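Local coordinates for mosquitocidal toxin (Bacillus sphaericus, PDB 2CB4), which kills mosquitoes and, through the catalytic domain captured here, probably transfers ADP-ribose from NAD to target proteins, at residues Leu38-Ile43 with Leu56-Gln61; Ile89-Phe94 with Trp232-Ser237; Asn177-Thr182 with Gly264-Asn269. The protein carries 1 engineered substitution. One frame throughout, in Å; residues are numbered along the deposited sequence.

Interaction 1. Residues Leu38-Ile43 with Leu56-Gln61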
loop_
_atom_site.group_PDB
_atom_site.type_symbol
_atom_site.label_atom_id
_atom_site.label_comp_id
_atom_site.label_asym_id
_atom_site.label_seq_id
_atom_site.Cartn_x
_atom_site.Cartn_y
_atom_site.Cartn_z
ATOM N N LEU A 38 3.006 -17.034 -35.072
ATOM C CA LEU A 38 2.073 -17.216 -33.996
ATOM C C LEU A 38 1.017 -16.087 -33.996
ATOM O O LEU A 38 -0.188 -16.348 -33.854
ATOM C CB LEU A 38 2.810 -17.283 -32.671
ATOM C CG LEU A 38 1.836 -17.189 -31.503
ATOM C CD1 LEU A 38 0.706 -18.232 -31.663
ATOM C CD2 LEU A 38 2.564 -17.334 -30.174
ATOM N N LEU A 39 1.470 -14.842 -34.208
ATOM C CA LEU A 39 0.574 -13.684 -34.244
ATOM C C LEU A 39 -0.398 -13.787 -35.403
ATOM O O LEU A 39 -1.582 -13.536 -35.244
ATOM C CB LEU A 39 1.364 -12.354 -34.309
ATOM C CG LEU A 39 0.522 -11.068 -34.395
ATOM C CD1 LEU A 39 -0.279 -10.861 -33.116
ATOM C CD2 LEU A 39 1.342 -9.843 -34.741
ATOM N N TYR A 40 0.102 -14.167 -36.565
ATOM C CA TYR A 40 -0.763 -14.305 -37.729
ATOM C C TYR A 40 -1.861 -15.357 -37.486
ATOM O O TYR A 40 -3.017 -15.187 -37.887
ATOM C CB TYR A 40 0.042 -14.622 -38.985
ATOM C CG TYR A 40 -0.854 -14.758 -40.179
ATOM C CD1 TYR A 40 -1.194 -13.649 -40.952
ATOM C CD2 TYR A 40 -1.414 -15.992 -40.511
ATOM C CE1 TYR A 40 -2.056 -13.761 -42.035
ATOM C CE2 TYR A 40 -2.276 -16.119 -41.606
ATOM C CZ TYR A 40 -2.600 -14.996 -42.357
ATOM O OH TYR A 40 -3.465 -15.102 -43.431
ATOM N N GLN A 41 -1.514 -16.437 -36.798
ATOM C CA GLN A 41 -2.506 -17.467 -36.483
ATOM C C GLN A 41 -3.529 -16.915 -35.508
ATOM O O GLN A 41 -4.727 -17.054 -35.700
ATOM C CB GLN A 41 -1.847 -18.692 -35.829
ATOM C CG GLN A 41 -0.830 -19.374 -36.706
ATOM C CD GLN A 41 -1.469 -20.262 -37.769
ATOM O OE1 GLN A 41 -2.417 -19.861 -38.473
ATOM N NE2 GLN A 41 -0.937 -21.477 -37.906
ATOM N N LEU A 42 -3.022 -16.330 -34.432
ATOM C CA LEU A 42 -3.837 -15.731 -33.382
ATOM C C LEU A 42 -4.894 -14.774 -33.971
ATOM O O LEU A 42 -6.055 -14.803 -33.591
ATOM C CB LEU A 42 -2.907 -14.962 -32.456
ATOM C CG LEU A 42 -3.132 -14.921 -30.956
ATOM C CD1 LEU A 42 -3.697 -16.220 -30.467
ATOM C CD2 LEU A 42 -1.799 -14.658 -30.303
ATOM N N ILE A 43 -4.490 -13.941 -34.918
ATOM C CA ILE A 43 -5.408 -13.005 -35.559
ATOM C C ILE A 43 -6.342 -13.706 -36.569
ATOM O O ILE A 43 -7.541 -13.459 -36.586
ATOM C CB ILE A 43 -4.608 -11.892 -36.317
ATOM C CG1 ILE A 43 -3.837 -11.010 -35.340
ATOM C CG2 ILE A 43 -5.504 -11.098 -37.247
ATOM C CD1 ILE A 43 -2.863 -10.047 -36.024
ATOM N N LEU A 56 -5.523 -12.374 -44.757
ATOM C CA LEU A 56 -5.065 -11.001 -44.633
ATOM C C LEU A 56 -4.110 -10.656 -45.744
ATOM O O LEU A 56 -3.233 -11.433 -46.103
ATOM C CB LEU A 56 -4.394 -10.767 -43.277
ATOM C CG LEU A 56 -5.287 -10.959 -42.047
ATOM C CD1 LEU A 56 -4.507 -10.737 -40.772
ATOM C CD2 LEU A 56 -6.536 -10.101 -42.085
ATOM N N HIS A 57 -4.275 -9.469 -46.284
ATOM C CA HIS A 57 -3.407 -9.017 -47.330
ATOM C C HIS A 57 -2.462 -7.935 -46.771
ATOM O O HIS A 57 -2.901 -6.840 -46.408
ATOM C CB HIS A 57 -4.212 -8.500 -48.515
ATOM C CG HIS A 57 -3.364 -8.125 -49.686
ATOM N ND1 HIS A 57 -2.727 -6.899 -49.788
ATOM C CD2 HIS A 57 -3.004 -8.821 -50.792
ATOM C CE1 HIS A 57 -2.033 -6.845 -50.911
ATOM N NE2 HIS A 57 -2.176 -8.005 -51.534
HETATM N N MSE A 58 -1.171 -8.276 -46.682
HETATM C CA MSE A 58 -0.127 -7.381 -46.201
HETATM C C MSE A 58 0.280 -6.405 -47.303
HETATM O O MSE A 58 0.302 -6.773 -48.455
HETATM C CB MSE A 58 1.067 -8.246 -45.844
HETATM C CG MSE A 58 0.831 -9.289 -44.755
HETATM SE SE MSE A 58 -0.469 -8.802 -43.426
HETATM C CE MSE A 58 -0.563 -10.406 -42.483
ATOM N N ARG A 59 0.576 -5.148 -46.971
ATOM C CA ARG A 59 0.967 -4.199 -48.011
ATOM C C ARG A 59 2.230 -4.697 -48.682
ATOM O O ARG A 59 3.135 -5.255 -48.043
ATOM C CB ARG A 59 1.358 -2.866 -47.421
ATOM C CG ARG A 59 0.316 -1.863 -47.207
ATOM C CD ARG A 59 0.905 -0.995 -46.122
ATOM N NE ARG A 59 1.310 0.278 -46.653
ATOM C CZ ARG A 59 2.380 0.943 -46.267
ATOM N NH1 ARG A 59 3.203 0.446 -45.347
ATOM N NH2 ARG A 59 2.631 2.116 -46.827
ATOM N N GLU A 60 2.328 -4.312 -49.939
ATOM C CA GLU A 60 3.478 -4.691 -50.756
ATOM C C GLU A 60 4.385 -3.533 -51.149
ATOM O O GLU A 60 3.951 -2.393 -51.325
ATOM C CB GLU A 60 3.004 -5.498 -52.022
ATOM C CG GLU A 60 2.636 -6.996 -51.753
ATOM C CD GLU A 60 1.590 -7.500 -52.722
ATOM O OE1 GLU A 60 1.494 -6.939 -53.844
ATOM O OE2 GLU A 60 0.841 -8.439 -52.357
ATOM N N GLN A 61 5.661 -3.844 -51.279
ATOM C CA GLN A 61 6.649 -2.849 -51.694
ATOM C C GLN A 61 6.784 -1.731 -50.683
ATOM O O GLN A 61 6.961 -0.570 -51.048
ATOM C CB GLN A 61 6.277 -2.267 -53.053
ATOM C CG GLN A 61 6.415 -3.304 -54.175
ATOM C CD GLN A 61 5.597 -2.947 -55.388
ATOM O OE1 GLN A 61 4.630 -2.198 -55.272
ATOM N NE2 GLN A 61 5.988 -3.474 -56.515
#
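The ring of Y40 lies against two side chains of 56-61, L56 and M58. M58 is a selenomethionine, and its terminal methyl does the touching. CE sits at the ring edge, near the ring plane, 3.6 Å from Y40 CD1 and 3.7 Å from Y40 CE1. A bend at chi2 (-31°), after CG has left beside the backbone N, sends the tail of M58 to this edge. L56 CB comes obliquely to Y40 CE1, at 4.0 Å, from the other side of the ring plane to M58 CE. Y40 and L56 run past each other in opposite directions. The phenol oxygen thus comes close to the L56 backbone, at 3.7 Å from Y40 OH to L56 N. That is too long for a bond. Y40 reaches this far because its CG is anti to the backbone N (chi1 -180°), which carries the ring off the side of the helix.

I43, one turn further along the helix, adds a smaller contact. Its branch methyl CG2 meets L56 CD1 at 3.7 Å, and the two side chains cross at about a right angle. No hydrogen bond links the two segments. The contact is an apolar one, holding by the fit of side chains.

The chain is extended from L56 to M58. L56 and M58 point to the helix, while H57 points away and its side chain touches D163 and A166. Backbone bonds from H57 to D163 and from R59 to G161 hold this chain beside strand 162-163. L39, on another side of the helix, packs on W23 and P184, and M58 shares W23. The contact joins helix 36-44 to the loop beside strand 162-163, an edge strand of the main beta-sheet in the ADP-ribosyltransferase domain.

Interaction 2. Residues Ile89-Phe94 with Trp232-Ser237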
loop_
_atom_site.group_PDB
_atom_site.type_symbol
_atom_site.label_atom_id
_atom_site.label_comp_id
_atom_site.label_asym_id
_atom_site.label_seq_id
_atom_site.Cartn_x
_atom_site.Cartn_y
_atom_site.Cartn_z
ATOM N N ILE A 89 5.038 11.864 -29.580
ATOM C CA ILE A 89 5.139 11.033 -30.778
ATOM C C ILE A 89 6.512 10.837 -31.431
ATOM O O ILE A 89 6.875 9.692 -31.766
ATOM C CB ILE A 89 4.042 11.407 -31.835
ATOM C CG1 ILE A 89 2.631 11.427 -31.180
ATOM C CG2 ILE A 89 4.124 10.463 -33.072
ATOM C CD1 ILE A 89 2.268 10.126 -30.427
ATOM N N PHE A 90 7.277 11.917 -31.608
ATOM C CA PHE A 90 8.612 11.803 -32.226
ATOM C C PHE A 90 9.592 11.138 -31.265
ATOM O O PHE A 90 10.686 10.732 -31.656
ATOM C CB PHE A 90 9.182 13.159 -32.665
ATOM C CG PHE A 90 8.558 13.723 -33.914
ATOM C CD1 PHE A 90 7.634 13.009 -34.633
ATOM C CD2 PHE A 90 8.890 15.003 -34.355
ATOM C CE1 PHE A 90 7.047 13.551 -35.770
ATOM C CE2 PHE A 90 8.291 15.535 -35.495
ATOM C CZ PHE A 90 7.385 14.804 -36.201
ATOM N N LEU A 91 9.207 11.043 -29.999
ATOM C CA LEU A 91 10.066 10.410 -29.014
ATOM C C LEU A 91 9.699 8.931 -28.831
ATOM O O LEU A 91 10.564 8.078 -28.771
ATOM C CB LEU A 91 9.934 11.129 -27.674
ATOM C CG LEU A 91 10.703 10.477 -26.505
ATOM C CD1 LEU A 91 12.219 10.555 -26.702
ATOM C CD2 LEU A 91 10.327 11.072 -25.146
ATOM N N ASN A 92 8.404 8.650 -28.740
ATOM C CA ASN A 92 7.903 7.307 -28.474
ATOM C C ASN A 92 7.291 6.531 -29.635
ATOM O O ASN A 92 7.096 5.340 -29.519
ATOM C CB ASN A 92 6.799 7.419 -27.387
ATOM C CG ASN A 92 7.318 7.957 -26.088
ATOM O OD1 ASN A 92 8.240 7.403 -25.504
ATOM N ND2 ASN A 92 6.752 9.062 -25.641
ATOM N N GLY A 93 6.928 7.229 -30.707
ATOM C CA GLY A 93 6.272 6.639 -31.853
ATOM C C GLY A 93 4.796 6.434 -31.509
ATOM O O GLY A 93 4.254 7.045 -30.577
ATOM N N PHE A 94 4.147 5.554 -32.247
ATOM C CA PHE A 94 2.751 5.234 -31.966
ATOM C C PHE A 94 2.696 3.884 -31.281
ATOM O O PHE A 94 2.850 2.843 -31.920
ATOM C CB PHE A 94 1.933 5.228 -33.240
ATOM C CG PHE A 94 1.786 6.592 -33.852
ATOM C CD1 PHE A 94 1.073 7.597 -33.180
ATOM C CD2 PHE A 94 2.382 6.890 -35.083
ATOM C CE1 PHE A 94 0.934 8.871 -33.750
ATOM C CE2 PHE A 94 2.259 8.163 -35.646
ATOM C CZ PHE A 94 1.525 9.156 -34.976
ATOM N N TRP A 232 12.531 19.079 -35.070
ATOM C CA TRP A 232 12.313 18.655 -33.720
ATOM C C TRP A 232 13.522 18.105 -32.986
ATOM O O TRP A 232 14.438 17.546 -33.589
ATOM C CB TRP A 232 11.219 17.580 -33.770
ATOM C CG TRP A 232 10.840 17.020 -32.420
ATOM C CD1 TRP A 232 9.928 17.553 -31.530
ATOM C CD2 TRP A 232 11.369 15.824 -31.790
ATOM N NE1 TRP A 232 9.869 16.764 -30.400
ATOM C CE2 TRP A 232 10.742 15.706 -30.529
ATOM C CE3 TRP A 232 12.338 14.871 -32.159
ATOM C CZ2 TRP A 232 11.013 14.648 -29.652
ATOM C CZ3 TRP A 232 12.631 13.836 -31.266
ATOM C CH2 TRP A 232 11.957 13.734 -30.030
ATOM N N HIS A 233 13.483 18.220 -31.657
ATOM C CA HIS A 233 14.459 17.588 -30.753
ATOM C C HIS A 233 13.669 17.321 -29.462
ATOM O O HIS A 233 12.643 17.967 -29.240
ATOM C CB HIS A 233 15.760 18.408 -30.514
ATOM C CG HIS A 233 15.531 19.756 -29.898
ATOM N ND1 HIS A 233 15.214 19.922 -28.558
ATOM C CD2 HIS A 233 15.591 21.002 -30.433
ATOM C CE1 HIS A 233 15.068 21.210 -28.303
ATOM N NE2 HIS A 233 15.293 21.887 -29.423
ATOM N N GLU A 234 14.111 16.366 -28.646
ATOM C CA GLU A 234 13.412 16.034 -27.386
ATOM C C GLU A 234 13.118 17.314 -26.608
ATOM O O GLU A 234 13.968 18.212 -26.524
ATOM C CB GLU A 234 14.331 15.224 -26.470
ATOM C CG GLU A 234 14.225 13.729 -26.522
ATOM C CD GLU A 234 14.872 13.061 -25.293
ATOM O OE1 GLU A 234 16.114 12.791 -25.304
ATOM O OE2 GLU A 234 14.134 12.841 -24.301
ATOM N N ASN A 235 11.921 17.371 -26.009
ATOM C CA ASN A 235 11.532 18.505 -25.187
ATOM C C ASN A 235 11.624 19.844 -25.872
ATOM O O ASN A 235 11.924 20.841 -25.231
ATOM C CB ASN A 235 12.379 18.571 -23.911
ATOM C CG ASN A 235 12.313 17.298 -23.093
ATOM O OD1 ASN A 235 13.353 16.781 -22.640
ATOM N ND2 ASN A 235 11.097 16.766 -22.911
ATOM N N HIS A 236 11.353 19.874 -27.167
ATOM C CA HIS A 236 11.367 21.122 -27.883
ATOM C C HIS A 236 10.383 22.061 -27.183
ATOM O O HIS A 236 9.283 21.634 -26.776
ATOM C CB HIS A 236 10.920 20.894 -29.303
ATOM C CG HIS A 236 11.290 22.012 -30.194
ATOM N ND1 HIS A 236 10.656 23.237 -30.141
ATOM C CD2 HIS A 236 12.295 22.137 -31.087
ATOM C CE1 HIS A 236 11.228 24.056 -31.001
ATOM N NE2 HIS A 236 12.224 23.412 -31.589
ATOM N N SER A 237 10.763 23.327 -27.032
ATOM C CA SER A 237 9.876 24.277 -26.343
ATOM C C SER A 237 8.479 24.434 -26.922
ATOM O O SER A 237 7.520 24.753 -26.187
ATOM C CB SER A 237 10.521 25.647 -26.095
ATOM O OG SER A 237 10.632 26.383 -27.295
#
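E234, which packs on L91, gives its backbone O to H233 ND1 at 2.9 Å. The N-H...O angle is 149°, and the donor stands above the carbonyl plane. This bond lies within the type II turn from H233 to H236. E234, in this turn, sets its CG 3.8 Å from L91 CD1.

The main meeting is between F90 and W232. F90 CB sits over the six-membered ring of W232, 3.5 Å from its centroid, in a CH-pi contact. The F90 ring then turns its edge to the five-membered ring. The planes stand at 85°, a T-shaped pair, with F90 CD2 3.4 Å from W232 CG. On the opposite face of the W232 indole, E234 N lies 3.6 Å above the plane, toward the rim. W232 CG is anti to the backbone N (chi1 -179°), which swings the indole toward helix 86-92. There NE1 bonds to N87 OD1, fixing the rotation of the ring.

F257 of the second subunit packs on L91, W232 and E234. Within the chain, F90 touches I192 and T195, so the end of helix 86-92 lies between strand 192-199 and the loop that follows strand 229-231.

Interaction 3. Residues Asn177-Thr182 with Gly264-Asn269. Engineered in segment 177-182: Q180 (natural residue Glu).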
loop_
_atom_site.group_PDB
_atom_site.type_symbol
_atom_site.label_atom_id
_atom_site.label_comp_id
_atom_site.label_asym_id
_atom_site.label_seq_id
_atom_site.Cartn_x
_atom_site.Cartn_y
_atom_site.Cartn_z
ATOM N N ASN A 177 -14.425 3.209 -46.300
ATOM C CA ASN A 177 -14.112 4.587 -46.607
ATOM C C ASN A 177 -12.899 5.189 -45.949
ATOM O O ASN A 177 -12.463 6.290 -46.337
ATOM C CB ASN A 177 -15.276 5.476 -46.198
ATOM C CG ASN A 177 -16.615 5.013 -46.790
ATOM O OD1 ASN A 177 -16.629 4.203 -47.713
ATOM N ND2 ASN A 177 -17.714 5.559 -46.279
ATOM N N GLU A 178 -12.389 4.543 -44.898
ATOM C CA GLU A 178 -11.246 5.076 -44.177
ATOM C C GLU A 178 -9.886 4.728 -44.816
ATOM O O GLU A 178 -8.825 5.317 -44.460
ATOM C CB GLU A 178 -11.292 4.656 -42.705
ATOM C CG GLU A 178 -10.179 5.240 -41.858
ATOM C CD GLU A 178 -10.283 4.813 -40.432
ATOM O OE1 GLU A 178 -10.988 3.820 -40.123
ATOM O OE2 GLU A 178 -9.645 5.465 -39.602
ATOM N N ASP A 179 -9.928 3.763 -45.746
ATOM C CA ASP A 179 -8.747 3.270 -46.457
ATOM C C ASP A 179 -7.580 3.089 -45.511
ATOM O O ASP A 179 -6.565 3.763 -45.681
ATOM C CB ASP A 179 -8.306 4.253 -47.532
ATOM C CG ASP A 179 -9.396 4.570 -48.525
ATOM O OD1 ASP A 179 -10.130 3.631 -48.941
ATOM O OD2 ASP A 179 -9.509 5.763 -48.902
ATOM N N GLN A 180 -7.714 2.187 -44.540
ATOM C CA GLN A 180 -6.693 1.998 -43.516
ATOM C C GLN A 180 -5.642 1.019 -43.770
ATOM O O GLN A 180 -5.913 -0.067 -44.318
ATOM C CB GLN A 180 -7.345 1.385 -42.308
ATOM C CG GLN A 180 -7.829 2.259 -41.263
ATOM C CD GLN A 180 -8.143 1.444 -39.999
ATOM O OE1 GLN A 180 -7.276 0.727 -39.419
ATOM N NE2 GLN A 180 -9.384 1.504 -39.562
ATOM N N ILE A 181 -4.476 1.298 -43.189
ATOM C CA ILE A 181 -3.379 0.371 -43.181
ATOM C C ILE A 181 -3.121 0.225 -41.674
ATOM O O ILE A 181 -2.875 1.215 -41.012
ATOM C CB ILE A 181 -2.167 0.921 -43.926
ATOM C CG1 ILE A 181 -2.576 1.501 -45.280
ATOM C CG2 ILE A 181 -1.033 -0.108 -43.851
ATOM C CD1 ILE A 181 -3.312 0.387 -46.317
ATOM N N THR A 182 -3.299 -0.979 -41.131
ATOM C CA THR A 182 -3.168 -1.242 -39.696
ATOM C C THR A 182 -1.819 -1.850 -39.335
ATOM O O THR A 182 -1.293 -2.684 -40.107
ATOM C CB THR A 182 -4.285 -2.211 -39.233
ATOM O OG1 THR A 182 -5.561 -1.633 -39.517
ATOM C CG2 THR A 182 -4.188 -2.533 -37.758
ATOM N N GLY A 264 -14.954 10.054 -38.536
ATOM C CA GLY A 264 -14.430 10.916 -39.597
ATOM C C GLY A 264 -14.985 10.495 -40.950
ATOM O O GLY A 264 -15.867 9.643 -41.039
ATOM N N GLU A 265 -14.425 11.061 -42.018
ATOM C CA GLU A 265 -14.844 10.710 -43.383
ATOM C C GLU A 265 -13.969 11.457 -44.381
ATOM O O GLU A 265 -13.203 12.324 -43.996
ATOM C CB GLU A 265 -16.295 11.172 -43.605
ATOM C CG GLU A 265 -16.377 12.686 -43.720
ATOM C CD GLU A 265 -17.766 13.238 -43.489
ATOM O OE1 GLU A 265 -18.485 12.763 -42.565
ATOM O OE2 GLU A 265 -18.141 14.151 -44.251
ATOM N N ILE A 266 -14.110 11.142 -45.670
ATOM C CA ILE A 266 -13.374 11.871 -46.710
ATOM C C ILE A 266 -14.317 13.017 -47.047
ATOM O O ILE A 266 -15.379 12.812 -47.599
ATOM C CB ILE A 266 -13.086 10.999 -47.947
ATOM C CG1 ILE A 266 -12.213 9.817 -47.505
ATOM C CG2 ILE A 266 -12.389 11.847 -49.027
ATOM C CD1 ILE A 266 -11.805 8.874 -48.584
ATOM N N PRO A 267 -13.975 14.220 -46.639
ATOM C CA PRO A 267 -14.906 15.330 -46.852
ATOM C C PRO A 267 -15.135 15.761 -48.307
ATOM O O PRO A 267 -16.216 16.241 -48.654
ATOM C CB PRO A 267 -14.296 16.476 -46.019
ATOM C CG PRO A 267 -12.871 16.129 -45.860
ATOM C CD PRO A 267 -12.736 14.646 -45.952
ATOM N N ASN A 268 -14.103 15.642 -49.136
ATOM C CA ASN A 268 -14.189 16.058 -50.516
ATOM C C ASN A 268 -12.921 15.607 -51.226
ATOM O O ASN A 268 -12.086 14.902 -50.647
ATOM C CB ASN A 268 -14.323 17.581 -50.569
ATOM C CG ASN A 268 -13.205 18.301 -49.817
ATOM O OD1 ASN A 268 -12.025 18.129 -50.116
ATOM N ND2 ASN A 268 -13.585 19.100 -48.829
ATOM N N ASN A 269 -12.775 16.004 -52.484
ATOM C CA ASN A 269 -11.604 15.643 -53.276
ATOM C C ASN A 269 -10.869 16.872 -53.726
ATOM O O ASN A 269 -10.197 16.862 -54.754
ATOM C CB ASN A 269 -12.004 14.861 -54.510
ATOM C CG ASN A 269 -12.641 13.538 -54.179
ATOM O OD1 ASN A 269 -12.270 12.859 -53.227
ATOM N ND2 ASN A 269 -13.577 13.139 -55.001
#
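The D179 carboxylate meets the end methyl of I266 through one oxygen, OD2 to CD1 at 3.9 Å. The methyl lies well off the carboxylate plane. The two side chains cross at about a right angle. A closer touch comes from the backbone: N177 O is 3.5 Å from I266 CD1 and 3.7 Å from I266 CG1. N177 is poorly ordered, so these distances are approximate. I266 gets there by an extended chain, with CG1 anti to the carbonyl carbon (chi1 -61°). The contact is small and at the surface.

The next flat groups hold one another. Q180 NE2 bonds to E178 OE1 at 2.9 Å, from above the carboxylate plane and tilted from its own amide plane. Q180 is engineered; the natural residue is Glu. E178, D179 and this Glu would then form a Glu-X-Glu sequence, consistent with the catalytic motif of many ADP-ribosyltransferases. The Q180 amide has further partners. S125 OG bonds to OE1, and T182 OG1 gives it a weak bond of 2.9 Å. E178 O bonds to T127 OG1 on the neighbouring strand 123-131.

D179 has a positive phi (43°), and the chain turns there into strand 180-184. In the other segment, E265 pairs with T142 in a two-stranded sheet and bonds to H144. R130, from strand 123-131, touches I266 and bonds to N269 OD1.

Interaction 1 comes first along the chain and is closed before the others open. Interactions 2 and 3 cross, because their segments alternate in sequence. The centres of interactions 1 and 2 are about 29 Å apart. Those of interactions 1 and 3 are about 22 Å apart, and the two touch where R59 packs on I181 of strand 180-184. Interaction 2 lies on the opposite side of the chain's centre from interaction 3, about 26 Å between centres. Interaction 1 lies beside strand 162-163, interaction 2 packs on strand 192-199, and interaction 3 includes the start of strand 180-184. Together they join helix 36-44, helix 86-92 and the chain around 264-269 to the mixed sheet of the catalytic domain.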